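Side-chain contacts in uncharacterized protein (Pyrobaculum aerophilum, PDB 2ZYZ), which probably serves as the structural subunit of a splicing endonuclease and may bind nucleic acid: residues I49-K52 with K53-L57; V75-M78 with G79-S83. All blocks are in the same frame, centred on the assembly; numbering follows the deposited sequence.

Both contacts are local, yet they show how position in a fold shapes chemistry. Interaction 1 joins neighbouring strands 47-51 and 55-62 where they turn into one another; interaction 2 is the last two turns of helix 69-81 and the exit from it. Each grades from buried to exposed: Ile49, Ala50 and Leu57 in the first, Val75, Ile76 and Gly79 in the second, are buried, while Lys53, Glu54 and Arg55, and Asn77, Thr81 and Ser83, are exposed. Backbone bonds hold both; the hairpin adds a salt bridge between side chains, the helix a weak hydroxyl bond from Thr81 to Asn77 O. The two meet at Leu57, whose CD2 lies 3.7 Å from Gly79 N and packs on Met78.

Interaction 1 of 2, residues I49-K52 with K53-L57; sequences IAEK and KERYL
Glu51 and Arg55 face each other across a tight turn and join in a salt bridge, with Arg55 NE giving its hydrogen to Glu51 OE2 over 3.0 Å in a nearly straight line (173° at the hydrogen). The carboxylate oxygen lies in the guanidinium plane, at its edge, but is itself approached from above the carboxylate plane, the two planes standing 83° apart. The carboxylate gets there on an extended chain, with CG anti to the backbone N (chi1 165°). A water completes a ring: it donates to Glu51 OE2 and accepts from Arg55 NH1, so that this one oxygen receives two bonds.

Backbone bonds join the strands. Tyr56 N binds Ala50 O at 3.0 Å, and Ala50 N binds Tyr56 O at 3.2 Å. Nearer the turn Lys52 N reaches Glu54 O at 3.2 Å. The same carbonyl takes a CA-H...O contact from Glu51.

Apolar contact lies further from the turn, on the same face of the sheet as the salt bridge. Ile49 CG1 touches Leu57 CD1 at 4.2 Å, and its other branch, CG2, rests against Arg55 CB at 4.1 Å.

At the turn, Lys52 and Lys53 run side by side in the same direction, their NZ atoms 3.9 Å apart, a closeness that probably costs some electrostatic energy. Lys52 NZ is hydrogen-bonded to Arg35 O, which probably offsets part of it.

Together these features make a beta hairpin: antiparallel strands 47-51 and 55-62 joined by the three-residue loop Lys52-Glu54, with a hydrogen-bonded pair at Ala50 and Tyr56 flanked by non-hydrogen-bonded pairs, both inner strands of a mixed sheet, with 55-62 at its centre.

Interaction 2 of 2, residues V75-M78 with G79-S83; sequences VINM and GETLS
Leu82 N and Met78 O form the shortest bond of this helix end, 2.8 Å, followed by Thr81 N to Asn77 O at 2.9 Å. Asn77 O also receives the Thr81 hydroxyl, weakly, at 3.2 Å from OG1. That second touch depends on the threonine's first torsion (chi1 -71°), which swings OG1 beside the backbone N and back along the helix. Gly79 N to Val75 O and Glu80 N to Ile76 O are the bonds immediately before these in the same i to i+4 series.

The helix stops in a Schellman motif. Ser83 takes up a positive phi (52°), and its N turns back to Glu80 O at 3.1 Å. This ends helix 69-81, the connection between parallel strands 55-62 and 86-91 in a beta-alpha-beta unit.

Around the carbonyl of Met78 the Leu82 side chain folds closely, with CB at 3.3 Å and CD1 at 3.4 Å from Met78 O. Its CD1 also meets Met78 CG at 4.3 Å, an apolar brush between two partly exposed side chains.

On another side of the helix, Glu80 lays its CG near Ile76 O, 3.7 Å away, while its carboxylate forms a salt bridge with Arg106. Ile76 packs on Val102 of strand 97-104 and on an apolar side chain of another protein's chain in the assembly.

Interaction 1 of 2, residues I49-K52 with K53-L57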
loop_
_atom_site.group_PDB
_atom_site.type_symbol
_atom_site.label_atom_id
_atom_site.label_comp_id
_atom_site.label_asym_id
_atom_site.label_seq_id
_atom_site.Cartn_x
_atom_site.Cartn_y
_atom_site.Cartn_z
ATOM N N ILE C 49 -1.947 -14.302 26.016
ATOM C CA ILE C 49 -3.369 -14.174 26.243
ATOM C C ILE C 49 -3.584 -13.093 27.258
ATOM O O ILE C 49 -2.926 -13.083 28.250
ATOM C CB ILE C 49 -3.963 -15.477 26.795
ATOM C CG1 ILE C 49 -3.689 -16.604 25.835
ATOM C CG2 ILE C 49 -5.474 -15.345 27.024
ATOM C CD1 ILE C 49 -3.991 -17.919 26.307
ATOM N N ALA C 50 -4.535 -12.208 27.013
ATOM C CA ALA C 50 -4.901 -11.211 27.979
ATOM C C ALA C 50 -6.398 -11.060 27.979
ATOM O O ALA C 50 -7.025 -11.449 27.070
ATOM C CB ALA C 50 -4.278 -9.952 27.704
ATOM N N GLU C 51 -6.947 -10.461 29.017
ATOM C CA GLU C 51 -8.388 -10.468 29.259
ATOM C C GLU C 51 -8.924 -9.119 29.706
ATOM O O GLU C 51 -8.373 -8.516 30.562
ATOM C CB GLU C 51 -8.749 -11.494 30.300
ATOM C CG GLU C 51 -10.144 -11.303 30.849
ATOM C CD GLU C 51 -10.750 -12.546 31.471
ATOM O OE1 GLU C 51 -11.999 -12.594 31.502
ATOM O OE2 GLU C 51 -10.014 -13.435 31.955
ATOM N N LYS C 52 -9.990 -8.671 29.070
ATOM C CA LYS C 52 -10.782 -7.594 29.577
ATOM C C LYS C 52 -12.207 -8.076 29.664
ATOM O O LYS C 52 -12.584 -8.654 30.609
ATOM C CB LYS C 52 -10.716 -6.373 28.702
ATOM C CG LYS C 52 -10.862 -5.090 29.430
ATOM C CD LYS C 52 -11.119 -3.965 28.503
ATOM C CE LYS C 52 -11.579 -2.751 29.187
ATOM N NZ LYS C 52 -11.291 -1.579 28.370
ATOM N N LYS C 53 -12.972 -7.927 28.615
ATOM C CA LYS C 53 -14.295 -8.515 28.721
ATOM C C LYS C 53 -14.210 -9.996 28.417
ATOM O O LYS C 53 -14.699 -10.795 29.160
ATOM C CB LYS C 53 -15.304 -7.815 27.841
ATOM C CG LYS C 53 -15.679 -6.424 28.306
ATOM C CD LYS C 53 -15.997 -5.489 27.162
ATOM C CE LYS C 53 -15.772 -4.073 27.558
ATOM N NZ LYS C 53 -14.389 -3.621 27.303
ATOM N N GLU C 54 -13.563 -10.336 27.322
ATOM C CA GLU C 54 -13.276 -11.720 27.015
ATOM C C GLU C 54 -11.770 -11.912 26.981
ATOM O O GLU C 54 -11.067 -10.984 27.176
ATOM C CB GLU C 54 -13.961 -12.187 25.742
ATOM C CG GLU C 54 -13.860 -11.310 24.544
ATOM C CD GLU C 54 -14.650 -11.839 23.268
ATOM O OE1 GLU C 54 -14.904 -13.041 23.081
ATOM O OE2 GLU C 54 -14.993 -11.028 22.403
ATOM N N ARG C 55 -11.308 -13.126 26.796
ATOM C CA ARG C 55 -9.904 -13.372 26.515
ATOM C C ARG C 55 -9.575 -13.291 25.049
ATOM O O ARG C 55 -10.284 -13.793 24.237
ATOM C CB ARG C 55 -9.481 -14.729 27.031
ATOM C CG ARG C 55 -9.885 -14.955 28.446
ATOM C CD ARG C 55 -9.165 -16.056 29.084
ATOM N NE ARG C 55 -9.128 -15.916 30.525
ATOM C CZ ARG C 55 -8.728 -16.902 31.323
ATOM N NH1 ARG C 55 -8.716 -16.733 32.610
ATOM N NH2 ARG C 55 -8.309 -18.040 30.812
ATOM N N TYR C 56 -8.453 -12.660 24.753
ATOM C CA TYR C 56 -7.958 -12.559 23.405
ATOM C C TYR C 56 -6.555 -13.141 23.279
ATOM O O TYR C 56 -5.829 -13.124 24.188
ATOM C CB TYR C 56 -7.884 -11.104 22.977
ATOM C CG TYR C 56 -9.131 -10.235 23.096
ATOM C CD1 TYR C 56 -9.397 -9.584 24.250
ATOM C CD2 TYR C 56 -9.955 -10.008 22.038
ATOM C CE1 TYR C 56 -10.437 -8.822 24.385
ATOM C CE2 TYR C 56 -11.039 -9.212 22.174
ATOM C CZ TYR C 56 -11.258 -8.608 23.366
ATOM O OH TYR C 56 -12.300 -7.753 23.622
ATOM N N LEU C 57 -6.217 -13.595 22.099
ATOM C CA LEU C 57 -4.886 -13.971 21.799
ATOM C C LEU C 57 -4.193 -12.845 21.078
ATOM O O LEU C 57 -4.613 -12.481 20.027
ATOM C CB LEU C 57 -4.865 -15.230 20.964
ATOM C CG LEU C 57 -3.542 -15.848 20.565
ATOM C CD1 LEU C 57 -2.846 -16.361 21.757
ATOM C CD2 LEU C 57 -3.773 -16.921 19.591
HETATM O O HOH W 1 -9.711 -14.717 34.463
#

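Interaction 2 of 2, residues V75-M78 with G79-S83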
loop_
_atom_site.group_PDB
_atom_site.type_symbol
_atom_site.label_atom_id
_atom_site.label_comp_id
_atom_site.label_asym_id
_atom_site.label_seq_id
_atom_site.Cartn_x
_atom_site.Cartn_y
_atom_site.Cartn_z
ATOM N N VAL C 75 -0.958 -18.387 13.884
ATOM C CA VAL C 75 -1.459 -17.679 15.012
ATOM C C VAL C 75 -2.982 -17.587 14.955
ATOM O O VAL C 75 -3.651 -17.810 15.905
ATOM C CB VAL C 75 -0.827 -16.298 15.106
ATOM C CG1 VAL C 75 -1.366 -15.549 16.211
ATOM C CG2 VAL C 75 0.627 -16.395 15.169
ATOM N N ILE C 76 -3.502 -17.285 13.786
ATOM C CA ILE C 76 -4.925 -17.228 13.593
ATOM C C ILE C 76 -5.541 -18.594 13.889
ATOM O O ILE C 76 -6.497 -18.697 14.516
ATOM C CB ILE C 76 -5.243 -16.794 12.179
ATOM C CG1 ILE C 76 -4.786 -15.363 11.959
ATOM C CG2 ILE C 76 -6.641 -17.042 11.881
ATOM C CD1 ILE C 76 -4.802 -14.895 10.591
ATOM N N ASN C 77 -4.901 -19.626 13.449
ATOM C CA ASN C 77 -5.389 -20.946 13.717
ATOM C C ASN C 77 -5.335 -21.256 15.202
ATOM O O ASN C 77 -6.179 -21.853 15.711
ATOM C CB ASN C 77 -4.548 -21.953 12.940
ATOM C CG ASN C 77 -5.077 -23.363 13.025
ATOM O OD1 ASN C 77 -4.377 -24.275 13.389
ATOM N ND2 ASN C 77 -6.294 -23.535 12.650
ATOM N N MET C 78 -4.293 -20.873 15.888
ATOM C CA MET C 78 -4.306 -20.997 17.336
ATOM C C MET C 78 -5.517 -20.323 17.984
ATOM O O MET C 78 -6.098 -20.833 18.852
ATOM C CB MET C 78 -3.050 -20.393 17.917
ATOM C CG MET C 78 -2.211 -21.252 18.684
ATOM S SD MET C 78 -0.922 -20.333 19.473
ATOM C CE MET C 78 -0.029 -19.966 18.114
ATOM N N GLY C 79 -5.905 -19.159 17.511
ATOM C CA GLY C 79 -7.036 -18.529 18.112
ATOM C C GLY C 79 -8.298 -19.335 17.916
ATOM O O GLY C 79 -9.122 -19.384 18.776
ATOM N N GLU C 80 -8.437 -19.933 16.742
ATOM C CA GLU C 80 -9.557 -20.799 16.465
ATOM C C GLU C 80 -9.490 -22.010 17.408
ATOM O O GLU C 80 -10.413 -22.325 18.014
ATOM C CB GLU C 80 -9.592 -21.237 14.987
ATOM C CG GLU C 80 -9.905 -20.131 14.024
ATOM C CD GLU C 80 -10.165 -20.587 12.604
ATOM O OE1 GLU C 80 -10.507 -21.725 12.417
ATOM O OE2 GLU C 80 -10.051 -19.792 11.682
ATOM N N THR C 81 -8.331 -22.604 17.537
ATOM C CA THR C 81 -8.138 -23.776 18.369
ATOM C C THR C 81 -8.403 -23.503 19.832
ATOM O O THR C 81 -8.912 -24.333 20.510
ATOM C CB THR C 81 -6.731 -24.265 18.242
ATOM O OG1 THR C 81 -6.530 -24.829 16.964
ATOM C CG2 THR C 81 -6.366 -25.243 19.299
ATOM N N LEU C 82 -8.027 -22.320 20.284
ATOM C CA LEU C 82 -8.190 -21.902 21.665
ATOM C C LEU C 82 -9.549 -21.228 21.882
ATOM O O LEU C 82 -9.839 -20.804 22.926
ATOM C CB LEU C 82 -7.087 -20.931 22.042
ATOM C CG LEU C 82 -5.655 -21.340 22.434
ATOM C CD1 LEU C 82 -5.116 -22.417 21.663
ATOM C CD2 LEU C 82 -4.716 -20.244 22.508
ATOM N N SER C 83 -10.351 -21.142 20.849
ATOM C CA SER C 83 -11.544 -20.342 20.893
ATOM C C SER C 83 -11.529 -18.917 21.318
ATOM O O SER C 83 -12.363 -18.490 22.018
ATOM C CB SER C 83 -12.706 -21.076 21.549
ATOM O OG SER C 83 -12.875 -22.333 20.979
#